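PDB 6Y56: uncharacterized protein from Mycobacterium tuberculosis, which is a nucleotidyltransferase toxin of a toxin-antitoxin system, MenT4, and probably blocks growth by adding nucleotides to tRNA acceptor stems. Local coordinates for residues L7-A12 / E17-A22; A27-L32 / P146-Y151; S53-R58 / G63-D68; L85-R90 / F96-T101. All coordinates share one frame; numbering follows the deposited sequence.

Contact 1 of 4, residues L7-A12 / E17-A22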
# COMPACT_ATOMS: atom_id res chain seq x y z
N LEU A 7 -12.48 -9.39 -21.69
CA LEU A 7 -11.39 -8.45 -21.45
C LEU A 7 -10.89 -8.56 -20.01
O LEU A 7 -9.68 -8.53 -19.77
CB LEU A 7 -11.84 -7.02 -21.75
CG LEU A 7 -11.87 -6.62 -23.22
CD1 LEU A 7 -12.43 -5.23 -23.40
CD2 LEU A 7 -10.47 -6.71 -23.82
N VAL A 8 -11.80 -8.72 -19.05
CA VAL A 8 -11.39 -8.88 -17.66
C VAL A 8 -10.64 -10.19 -17.47
O VAL A 8 -9.63 -10.25 -16.77
CB VAL A 8 -12.59 -8.73 -16.72
CG1 VAL A 8 -12.17 -8.98 -15.25
CG2 VAL A 8 -13.21 -7.34 -16.87
N ALA A 9 -11.11 -11.27 -18.12
CA ALA A 9 -10.41 -12.54 -18.04
C ALA A 9 -9.00 -12.45 -18.62
O ALA A 9 -8.06 -13.04 -18.07
CB ALA A 9 -11.22 -13.64 -18.74
N ARG A 10 -8.84 -11.71 -19.71
CA ARG A 10 -7.49 -11.52 -20.27
C ARG A 10 -6.62 -10.68 -19.33
O ARG A 10 -5.43 -10.96 -19.16
CB ARG A 10 -7.59 -10.84 -21.64
CG ARG A 10 -6.25 -10.60 -22.32
CD ARG A 10 -6.42 -10.20 -23.78
NE ARG A 10 -7.31 -11.13 -24.47
CZ ARG A 10 -8.50 -10.81 -24.98
NH1 ARG A 10 -8.94 -9.57 -24.91
NH2 ARG A 10 -9.24 -11.75 -25.56
N HIS A 11 -7.21 -9.65 -18.71
CA HIS A 11 -6.53 -8.86 -17.69
C HIS A 11 -6.04 -9.74 -16.53
O HIS A 11 -5.02 -9.42 -15.89
CB HIS A 11 -7.52 -7.81 -17.21
CG HIS A 11 -6.92 -6.75 -16.34
ND1 HIS A 11 -5.86 -5.97 -16.74
CD2 HIS A 11 -7.26 -6.33 -15.11
CE1 HIS A 11 -5.57 -5.11 -15.78
NE2 HIS A 11 -6.40 -5.30 -14.78
N ALA A 12 -6.75 -10.83 -16.25
CA ALA A 12 -6.35 -11.82 -15.26
C ALA A 12 -5.40 -12.86 -15.83
O ALA A 12 -5.17 -13.89 -15.19
CB ALA A 12 -7.59 -12.52 -14.68
N GLU A 17 -9.07 -18.29 -11.46
CA GLU A 17 -9.04 -17.98 -10.04
C GLU A 17 -8.74 -16.52 -9.77
O GLU A 17 -9.01 -16.04 -8.67
CB GLU A 17 -8.00 -18.85 -9.33
CG GLU A 17 -6.57 -18.64 -9.80
CD GLU A 17 -6.12 -19.68 -10.81
OE1 GLU A 17 -6.97 -20.21 -11.57
OE2 GLU A 17 -4.90 -19.97 -10.84
N ALA A 18 -8.18 -15.80 -10.74
CA ALA A 18 -7.84 -14.39 -10.59
C ALA A 18 -8.85 -13.46 -11.23
O ALA A 18 -8.63 -12.24 -11.23
CB ALA A 18 -6.45 -14.11 -11.17
N TYR A 19 -9.94 -13.99 -11.78
CA TYR A 19 -10.91 -13.12 -12.44
C TYR A 19 -11.47 -12.07 -11.49
O TYR A 19 -11.59 -10.90 -11.86
CB TYR A 19 -12.05 -13.96 -13.03
CG TYR A 19 -13.09 -13.12 -13.73
CD1 TYR A 19 -12.95 -12.81 -15.07
CD2 TYR A 19 -14.20 -12.62 -13.05
CE1 TYR A 19 -13.88 -12.03 -15.72
CE2 TYR A 19 -15.13 -11.84 -13.69
CZ TYR A 19 -14.97 -11.55 -15.03
OH TYR A 19 -15.89 -10.76 -15.69
N ASP A 20 -11.82 -12.48 -10.27
CA ASP A 20 -12.40 -11.53 -9.32
C ASP A 20 -11.40 -10.46 -8.93
O ASP A 20 -11.76 -9.28 -8.81
CB ASP A 20 -12.92 -12.27 -8.08
CG ASP A 20 -14.33 -12.82 -8.26
OD1 ASP A 20 -14.89 -12.74 -9.37
OD2 ASP A 20 -14.89 -13.32 -7.27
N ALA A 21 -10.13 -10.84 -8.73
CA ALA A 21 -9.10 -9.84 -8.45
C ALA A 21 -8.93 -8.88 -9.61
O ALA A 21 -8.72 -7.68 -9.40
CB ALA A 21 -7.77 -10.53 -8.13
N ALA A 22 -9.02 -9.38 -10.85
CA ALA A 22 -8.90 -8.52 -12.02
C ALA A 22 -10.09 -7.57 -12.12
O ALA A 22 -9.92 -6.40 -12.48
CB ALA A 22 -8.75 -9.35 -13.29
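Val8 and Tyr19 both have an extended chi1 (177° and 180°), which brings CG1 of the valine onto the phenol ring of the tyrosine. The contact joins two consecutive helices, 5-11 and 19-38, linked by a short loop. Val8 CG1 sits over one face of the Tyr19 ring, displaced toward its rim. This is a CH-pi contact, 3.9 Å from CG1 of Val8 to the centroid of the Tyr19 ring and 27° off the normal. The two side chains cross at about a right angle. The nearest ring atom is Tyr19 CE1, 3.5 Å from Val8 CG1. Ala9 CB adds a looser contact with CD1 of the same ring.

Next to the ring contact the packing is made by small residues. Ala22 CB touches Val8 CG1 at 4.0 Å and Ala12 CB at 3.7 Å. Ala12 is the first residue past the helical backbone of 5-11, and its methyl also meets Ala18 CB. With only methyl groups between them, the chains come close: the CA atoms of Ala12 and Ala22 are 5.3 Å apart. No hydrogen bond joins the two segments, so the contact is apolar packing.

His11 closes one side. Its NE2 is hydrogen-bonded to Asp25, about one turn after Ala22 on helix 19-38, which ties the imidazole to that helix. Phe65 packs on Ala22 from a loop. The CD2 edge of the His11 ring faces Ala22 O in the ring plane, with CD2 and O 3.7 Å apart.

Contact 2 of 4, residues A27-L32 / P146-Y151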
# COMPACT_ATOMS: atom_id res chain seq x y z
N ALA A 27 -12.26 -2.07 -11.08
CA ALA A 27 -13.16 -1.24 -10.27
C ALA A 27 -12.38 -0.18 -9.50
O ALA A 27 -12.82 0.97 -9.42
CB ALA A 27 -13.96 -2.13 -9.32
N GLN A 28 -11.22 -0.55 -8.95
CA GLN A 28 -10.39 0.43 -8.25
C GLN A 28 -10.00 1.58 -9.16
O GLN A 28 -9.96 2.74 -8.72
CB GLN A 28 -9.12 -0.24 -7.74
CG GLN A 28 -9.31 -1.23 -6.64
CD GLN A 28 -8.05 -2.02 -6.39
OE1 GLN A 28 -7.24 -2.20 -7.30
NE2 GLN A 28 -7.88 -2.48 -5.16
N ASP A 29 -9.65 1.30 -10.42
CA ASP A 29 -9.29 2.38 -11.34
C ASP A 29 -10.46 3.34 -11.51
O ASP A 29 -10.27 4.56 -11.60
CB ASP A 29 -8.92 1.84 -12.72
CG ASP A 29 -7.67 0.99 -12.71
OD1 ASP A 29 -6.89 1.06 -11.73
OD2 ASP A 29 -7.48 0.27 -13.69
N HIS A 30 -11.67 2.79 -11.58
CA HIS A 30 -12.87 3.61 -11.73
C HIS A 30 -13.11 4.44 -10.48
O HIS A 30 -13.48 5.62 -10.58
CB HIS A 30 -14.07 2.71 -12.05
CG HIS A 30 -14.11 2.23 -13.46
ND1 HIS A 30 -13.15 1.38 -13.98
CD2 HIS A 30 -14.97 2.48 -14.47
CE1 HIS A 30 -13.43 1.13 -15.26
NE2 HIS A 30 -14.53 1.80 -15.58
N LEU A 31 -12.90 3.86 -9.29
CA LEU A 31 -13.07 4.60 -8.05
C LEU A 31 -12.05 5.72 -7.93
O LEU A 31 -12.39 6.85 -7.55
CB LEU A 31 -12.96 3.64 -6.86
CG LEU A 31 -13.16 4.17 -5.43
CD1 LEU A 31 -13.50 3.04 -4.49
CD2 LEU A 31 -11.91 4.88 -4.88
N LEU A 32 -10.80 5.43 -8.28
CA LEU A 32 -9.76 6.46 -8.22
C LEU A 32 -10.03 7.58 -9.21
O LEU A 32 -9.80 8.75 -8.90
CB LEU A 32 -8.39 5.81 -8.44
CG LEU A 32 -7.91 4.92 -7.28
CD1 LEU A 32 -6.78 4.00 -7.73
CD2 LEU A 32 -7.48 5.77 -6.10
N PRO A 146 -3.44 -2.67 -21.20
CA PRO A 146 -4.38 -2.80 -22.33
C PRO A 146 -5.84 -2.55 -22.00
O PRO A 146 -6.55 -1.87 -22.75
CB PRO A 146 -4.12 -4.23 -22.82
CG PRO A 146 -2.68 -4.46 -22.50
CD PRO A 146 -2.45 -3.76 -21.17
N ILE A 147 -6.33 -3.09 -20.88
CA ILE A 147 -7.74 -2.94 -20.56
C ILE A 147 -8.14 -1.49 -20.34
O ILE A 147 -9.31 -1.15 -20.49
CB ILE A 147 -8.13 -3.83 -19.35
CG1 ILE A 147 -9.65 -4.06 -19.30
CG2 ILE A 147 -7.56 -3.23 -18.04
CD1 ILE A 147 -10.06 -5.27 -18.48
N HIS A 148 -7.19 -0.61 -20.01
CA HIS A 148 -7.53 0.80 -19.81
C HIS A 148 -8.13 1.42 -21.07
O HIS A 148 -8.88 2.40 -20.97
CB HIS A 148 -6.31 1.61 -19.38
CG HIS A 148 -5.70 1.16 -18.09
ND1 HIS A 148 -4.47 1.61 -17.67
CD2 HIS A 148 -6.16 0.34 -17.12
CE1 HIS A 148 -4.19 1.07 -16.50
NE2 HIS A 148 -5.19 0.29 -16.14
N LYS A 149 -7.81 0.87 -22.24
CA LYS A 149 -8.36 1.40 -23.48
C LYS A 149 -9.87 1.23 -23.57
O LYS A 149 -10.52 1.91 -24.37
CB LYS A 149 -7.69 0.73 -24.68
CG LYS A 149 -6.21 1.06 -24.83
CD LYS A 149 -5.69 0.62 -26.19
CE LYS A 149 -5.17 -0.81 -26.14
NZ LYS A 149 -5.86 -1.70 -27.12
N ALA A 150 -10.45 0.35 -22.76
CA ALA A 150 -11.88 0.09 -22.80
C ALA A 150 -12.68 0.94 -21.82
O ALA A 150 -13.91 0.80 -21.77
CB ALA A 150 -12.17 -1.39 -22.55
N TYR A 151 -12.02 1.81 -21.04
CA TYR A 151 -12.71 2.47 -19.94
C TYR A 151 -13.65 3.58 -20.40
O TYR A 151 -14.69 3.80 -19.79
CB TYR A 151 -11.69 3.06 -18.96
CG TYR A 151 -10.99 2.05 -18.07
CD1 TYR A 151 -11.25 0.68 -18.18
CD2 TYR A 151 -10.07 2.47 -17.11
CE1 TYR A 151 -10.60 -0.23 -17.35
CE2 TYR A 151 -9.43 1.57 -16.30
CZ TYR A 151 -9.70 0.22 -16.41
OH TYR A 151 -9.05 -0.66 -15.58
O HOH W 1 -5.46 -1.36 -13.60
O HOH W 2 -15.76 1.99 -18.04
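Asp29 meets Tyr151 from its first side-chain atom onward. Its CB packs 3.6 Å from Tyr151 CE2. With chi1 at -64°, CG lies beside the backbone N and the carboxylate is carried toward the tyrosine hydroxyl. OD2 accepts a hydrogen bond from Tyr151 OH at 2.6 Å, through its anti lone pair. The carboxylate is turned 53° against the phenol ring. OD2 also accepts from a water, 2.6 Å away, which is 3.0 Å from His148 NE2 and bridges the two side chains. The other oxygen, OD1, forms a salt bridge with Lys56 of helix 50-59, so both carboxylate oxygens are held.

His30, the next residue, turns its edge to the face of Tyr151 in a T-shaped pair, centroids 4.6 Å apart and planes at 59°. His30 CE1 stands over the ring centre, and His148 CA covers the opposite face. A second water links His30 NE2 (2.8 Å) to Tyr151 O, while ND1 of His30 is bonded to Val26 O. Phe153 adds a further ring beside both His30 and Tyr151. The arrangement is a buried aromatic and polar cluster that holds the 3-10 segment 146-150, and the Tyr151 that follows it, against helix 19-38.

Contact 3 of 4, residues S53-R58 / G63-D68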
# COMPACT_ATOMS: atom_id res chain seq x y z
N SER A 53 -0.91 1.46 -4.57
CA SER A 53 -0.27 2.55 -5.30
C SER A 53 0.94 2.03 -6.07
O SER A 53 1.21 2.47 -7.19
CB SER A 53 0.10 3.71 -4.37
OG SER A 53 1.23 3.43 -3.55
N LEU A 54 1.64 1.05 -5.50
CA LEU A 54 2.76 0.43 -6.20
C LEU A 54 2.27 -0.26 -7.47
O LEU A 54 2.87 -0.10 -8.54
CB LEU A 54 3.46 -0.55 -5.26
CG LEU A 54 4.72 -1.30 -5.69
CD1 LEU A 54 5.89 -0.35 -5.83
CD2 LEU A 54 5.01 -2.41 -4.66
N ARG A 55 1.16 -1.00 -7.38
CA ARG A 55 0.57 -1.63 -8.55
C ARG A 55 0.14 -0.60 -9.59
O ARG A 55 0.49 -0.72 -10.77
CB ARG A 55 -0.64 -2.47 -8.12
CG ARG A 55 -1.60 -2.76 -9.26
CD ARG A 55 -1.04 -3.73 -10.28
NE ARG A 55 -2.02 -3.91 -11.34
CZ ARG A 55 -2.15 -5.00 -12.10
NH1 ARG A 55 -1.32 -6.03 -11.96
NH2 ARG A 55 -3.11 -5.04 -13.02
N LYS A 56 -0.61 0.42 -9.17
CA LYS A 56 -1.24 1.30 -10.16
C LYS A 56 -0.22 2.19 -10.86
O LYS A 56 -0.34 2.46 -12.06
CB LYS A 56 -2.28 2.21 -9.51
CG LYS A 56 -3.42 1.50 -8.82
CD LYS A 56 -4.15 0.55 -9.75
CE LYS A 56 -5.38 -0.04 -9.06
NZ LYS A 56 -6.17 -0.91 -9.99
N CYS A 57 0.77 2.68 -10.12
CA CYS A 57 1.55 3.82 -10.56
C CYS A 57 3.03 3.51 -10.72
O CYS A 57 3.76 4.37 -11.24
CB CYS A 57 1.36 4.98 -9.57
SG CYS A 57 -0.33 5.65 -9.62
N ARG A 58 3.49 2.33 -10.32
CA ARG A 58 4.89 1.99 -10.51
C ARG A 58 5.10 0.67 -11.23
O ARG A 58 5.98 0.59 -12.09
CB ARG A 58 5.60 1.98 -9.15
CG ARG A 58 5.56 3.34 -8.45
CD ARG A 58 6.56 3.42 -7.33
NE ARG A 58 6.37 4.60 -6.50
CZ ARG A 58 6.85 5.81 -6.76
NH1 ARG A 58 7.57 6.02 -7.86
NH2 ARG A 58 6.60 6.81 -5.90
N GLY A 63 3.51 -6.28 -11.57
CA GLY A 63 3.20 -6.52 -10.19
C GLY A 63 1.89 -7.28 -10.00
O GLY A 63 1.10 -7.47 -10.92
N ARG A 64 1.67 -7.68 -8.76
CA ARG A 64 0.49 -8.44 -8.37
C ARG A 64 -0.74 -7.54 -8.35
O ARG A 64 -0.68 -6.31 -8.24
CB ARG A 64 0.68 -8.99 -6.96
CG ARG A 64 0.87 -7.89 -5.92
CD ARG A 64 0.94 -8.44 -4.50
NE ARG A 64 1.09 -7.40 -3.49
CZ ARG A 64 0.07 -6.84 -2.82
NH1 ARG A 64 -1.18 -7.22 -3.06
NH2 ARG A 64 0.31 -5.89 -1.94
N PHE A 65 -1.90 -8.18 -8.43
CA PHE A 65 -3.11 -7.49 -8.03
C PHE A 65 -3.04 -7.17 -6.54
O PHE A 65 -2.35 -7.84 -5.76
CB PHE A 65 -4.33 -8.37 -8.31
CG PHE A 65 -4.64 -8.56 -9.77
CD1 PHE A 65 -4.81 -7.46 -10.60
CD2 PHE A 65 -4.78 -9.84 -10.32
CE1 PHE A 65 -5.11 -7.62 -11.95
CE2 PHE A 65 -5.09 -10.00 -11.68
CZ PHE A 65 -5.25 -8.89 -12.48
N SER A 66 -3.74 -6.11 -6.14
CA SER A 66 -3.72 -5.66 -4.76
C SER A 66 -5.12 -5.17 -4.41
O SER A 66 -5.71 -4.39 -5.16
CB SER A 66 -2.69 -4.54 -4.61
OG SER A 66 -2.45 -4.20 -3.26
N THR A 67 -5.65 -5.63 -3.27
CA THR A 67 -7.08 -5.54 -3.00
C THR A 67 -7.45 -4.40 -2.07
O THR A 67 -8.65 -4.19 -1.82
CB THR A 67 -7.58 -6.83 -2.36
OG1 THR A 67 -6.99 -6.97 -1.05
CG2 THR A 67 -7.23 -8.04 -3.21
N ASP A 68 -6.48 -3.70 -1.52
CA ASP A 68 -6.79 -2.61 -0.62
C ASP A 68 -6.52 -1.27 -1.29
O ASP A 68 -5.82 -1.17 -2.29
CB ASP A 68 -6.05 -2.74 0.73
CG ASP A 68 -4.55 -3.00 0.59
OD1 ASP A 68 -4.05 -3.28 -0.52
OD2 ASP A 68 -3.87 -2.94 1.64
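Arg55 and Phe65 lie side by side and point the same way, with the guanidinium and phenyl planes 42° apart. The two groups are therefore tilted, not stacked flat. Phe65 CD1 lies over one face of the guanidinium, offset toward its rim. Between these two side chains the closest atoms are Arg55 NH2 and Phe65 CE1, 3.4 Å apart.

The arginine chain leaves the helix in an extended direction and then bends at chi2 (70°). The bend lays CB, CG and CD against the carbonyl oxygen of Arg64. CD of Arg55 comes within 3.3 Å of Arg64 O. Further out, NH1 donates to Gly63 O in a weak hydrogen bond, 3.0 Å long with an angle of 129° at the hydrogen. The carbonyl oxygen lies at the guanidinium edge, near its plane. NH2 has a stronger partner in Asp25 of helix 19-38, a salt bridge that would fix the rotation of the whole group. Arg64 turns the other way: its CB points away from Arg55 and its NH2 pairs with Asp185.

The contact joins the middle of helix 50-59, through Arg55, to the irregular segment that leads into strand 68-72 of the mixed sheet. Helix 19-38 flanks it, with Ala21, Ala22 and Asp25 against Phe65. Helix 180-189 also packs on Leu54 and Arg64, and helix 240-243 meets Arg64, Phe65 and Thr67.

Contact 4 of 4, residues L85-R90 / F96-T101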
# COMPACT_ATOMS: atom_id res chain seq x y z
N LEU A 85 -18.35 10.12 -0.56
CA LEU A 85 -18.32 10.11 -2.02
C LEU A 85 -18.33 8.69 -2.55
O LEU A 85 -19.06 8.39 -3.51
CB LEU A 85 -17.09 10.87 -2.50
CG LEU A 85 -16.92 10.92 -4.01
CD1 LEU A 85 -18.11 11.63 -4.65
CD2 LEU A 85 -15.62 11.63 -4.35
N ILE A 86 -17.53 7.81 -1.96
CA ILE A 86 -17.44 6.43 -2.43
C ILE A 86 -18.77 5.71 -2.24
O ILE A 86 -19.27 5.05 -3.16
CB ILE A 86 -16.31 5.68 -1.70
CG1 ILE A 86 -14.95 6.28 -2.06
CG2 ILE A 86 -16.35 4.20 -2.06
CD1 ILE A 86 -13.80 5.70 -1.27
N ASP A 87 -19.36 5.84 -1.05
CA ASP A 87 -20.51 5.01 -0.69
C ASP A 87 -21.72 5.35 -1.56
O ASP A 87 -22.24 6.47 -1.53
CB ASP A 87 -20.84 5.18 0.78
CG ASP A 87 -21.75 4.10 1.29
OD1 ASP A 87 -21.59 2.93 0.90
OD2 ASP A 87 -22.66 4.43 2.09
N GLY A 88 -22.18 4.36 -2.33
CA GLY A 88 -23.30 4.53 -3.22
C GLY A 88 -22.96 5.10 -4.58
O GLY A 88 -23.86 5.23 -5.42
N ALA A 89 -21.69 5.42 -4.83
CA ALA A 89 -21.30 6.04 -6.09
C ALA A 89 -21.36 5.04 -7.24
O ALA A 89 -21.13 3.84 -7.07
CB ALA A 89 -19.87 6.58 -5.98
N ARG A 90 -21.64 5.56 -8.42
CA ARG A 90 -21.57 4.81 -9.65
C ARG A 90 -20.54 5.48 -10.56
O ARG A 90 -20.45 6.71 -10.61
CB ARG A 90 -22.94 4.74 -10.35
CG ARG A 90 -22.89 4.22 -11.77
CD ARG A 90 -24.27 3.87 -12.31
NE ARG A 90 -24.91 2.84 -11.50
CZ ARG A 90 -24.66 1.55 -11.59
NH1 ARG A 90 -25.29 0.69 -10.80
NH2 ARG A 90 -23.77 1.10 -12.47
N PHE A 96 -20.36 1.24 -6.03
CA PHE A 96 -19.47 1.05 -4.89
C PHE A 96 -20.23 1.22 -3.59
O PHE A 96 -21.19 1.98 -3.50
CB PHE A 96 -18.33 2.06 -4.93
CG PHE A 96 -17.50 1.97 -6.17
CD1 PHE A 96 -16.41 1.10 -6.22
CD2 PHE A 96 -17.82 2.69 -7.30
CE1 PHE A 96 -15.64 1.00 -7.36
CE2 PHE A 96 -17.04 2.58 -8.45
CZ PHE A 96 -15.96 1.72 -8.48
N GLY A 97 -19.77 0.51 -2.57
CA GLY A 97 -20.26 0.71 -1.23
C GLY A 97 -19.13 0.47 -0.25
O GLY A 97 -18.22 -0.33 -0.51
N VAL A 98 -19.15 1.20 0.85
CA VAL A 98 -18.18 1.01 1.92
C VAL A 98 -18.91 0.82 3.23
O VAL A 98 -19.90 1.51 3.51
CB VAL A 98 -17.14 2.15 2.01
CG1 VAL A 98 -16.08 2.00 0.90
CG2 VAL A 98 -17.81 3.52 1.95
N GLN A 99 -18.43 -0.12 4.04
CA GLN A 99 -18.97 -0.40 5.36
C GLN A 99 -17.83 -0.28 6.37
O GLN A 99 -16.76 -0.84 6.16
CB GLN A 99 -19.54 -1.81 5.41
CG GLN A 99 -20.20 -2.12 6.74
CD GLN A 99 -20.96 -3.42 6.73
OE1 GLN A 99 -22.05 -3.52 7.31
NE2 GLN A 99 -20.41 -4.44 6.07
N SER A 100 -18.07 0.45 7.44
CA SER A 100 -17.04 0.66 8.44
C SER A 100 -16.73 -0.65 9.15
O SER A 100 -17.64 -1.42 9.49
CB SER A 100 -17.53 1.68 9.47
OG SER A 100 -16.51 2.00 10.39
N THR A 101 -15.44 -0.93 9.36
CA THR A 101 -15.04 -2.09 10.13
C THR A 101 -14.64 -1.75 11.56
O THR A 101 -14.47 -2.66 12.37
CB THR A 101 -13.88 -2.82 9.45
OG1 THR A 101 -12.74 -1.95 9.40
CG2 THR A 101 -14.26 -3.26 8.05
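A type II beta turn, Ile86 to Ala89, with a G1 beta bulge, follows the end of helix 76-86 at the edge of the mixed sheet. The turn is closed by Ala89 N to Ile86 O. Gly88 takes a positive phi of 86°, the conformation glycine adopts readily at this turn position. Two backbone bonds then join the turn to the strand: Gly88 N donates to Phe96 O at 2.8 Å, and Phe96 N donates to Ala89 O at 2.9 Å.

Asp87 supplies the third bond. Its extended chi1 swings the carboxylate over the strand, where OD1 accepts from Val98 N at 3.0 Å. The bond is fairly straight (164°), but the donor comes from above the carboxylate plane, 36° out of it. Alongside, Asp87 CB packs on Val98 CG2 at 3.6 Å.

Ile86 provides the apolar side. Its CG2 meets Val98 CG1 at 3.7 Å, the two side chains crossing at about a right angle, and it also touches Phe96 CB. The Phe96 ring continues inward to Leu31 of helix 19-38 and to Val112 of the neighbouring strand. With Gly88 third in the turn, and Gly88 and Ala89 together opposite Phe96, the pattern is that of a classic G1 beta bulge.

Helix 19-38 is the common thread. Contact 1 uses its start and contact 2 its middle, with centres 13 Å apart, and Ile147 and Ala150 of contact 2 pack on helix 5-11. Along the chain contact 1 closes first, before contact 2 opens. Contacts 3 and 4 follow in turn, nested in the long loop that contact 2 closes. Contact 3, nearest the chain centre, meets contact 2 through Lys56 and Ser66, and contact 1 through Phe65. Contact 4 reaches contact 2 through Phe96. Contacts 3 and 4 do not touch, with nearest atoms about 10 Å apart. Helix 19-38 thus ties the N-terminal helix to the nucleotidyltransferase-family part of the chain.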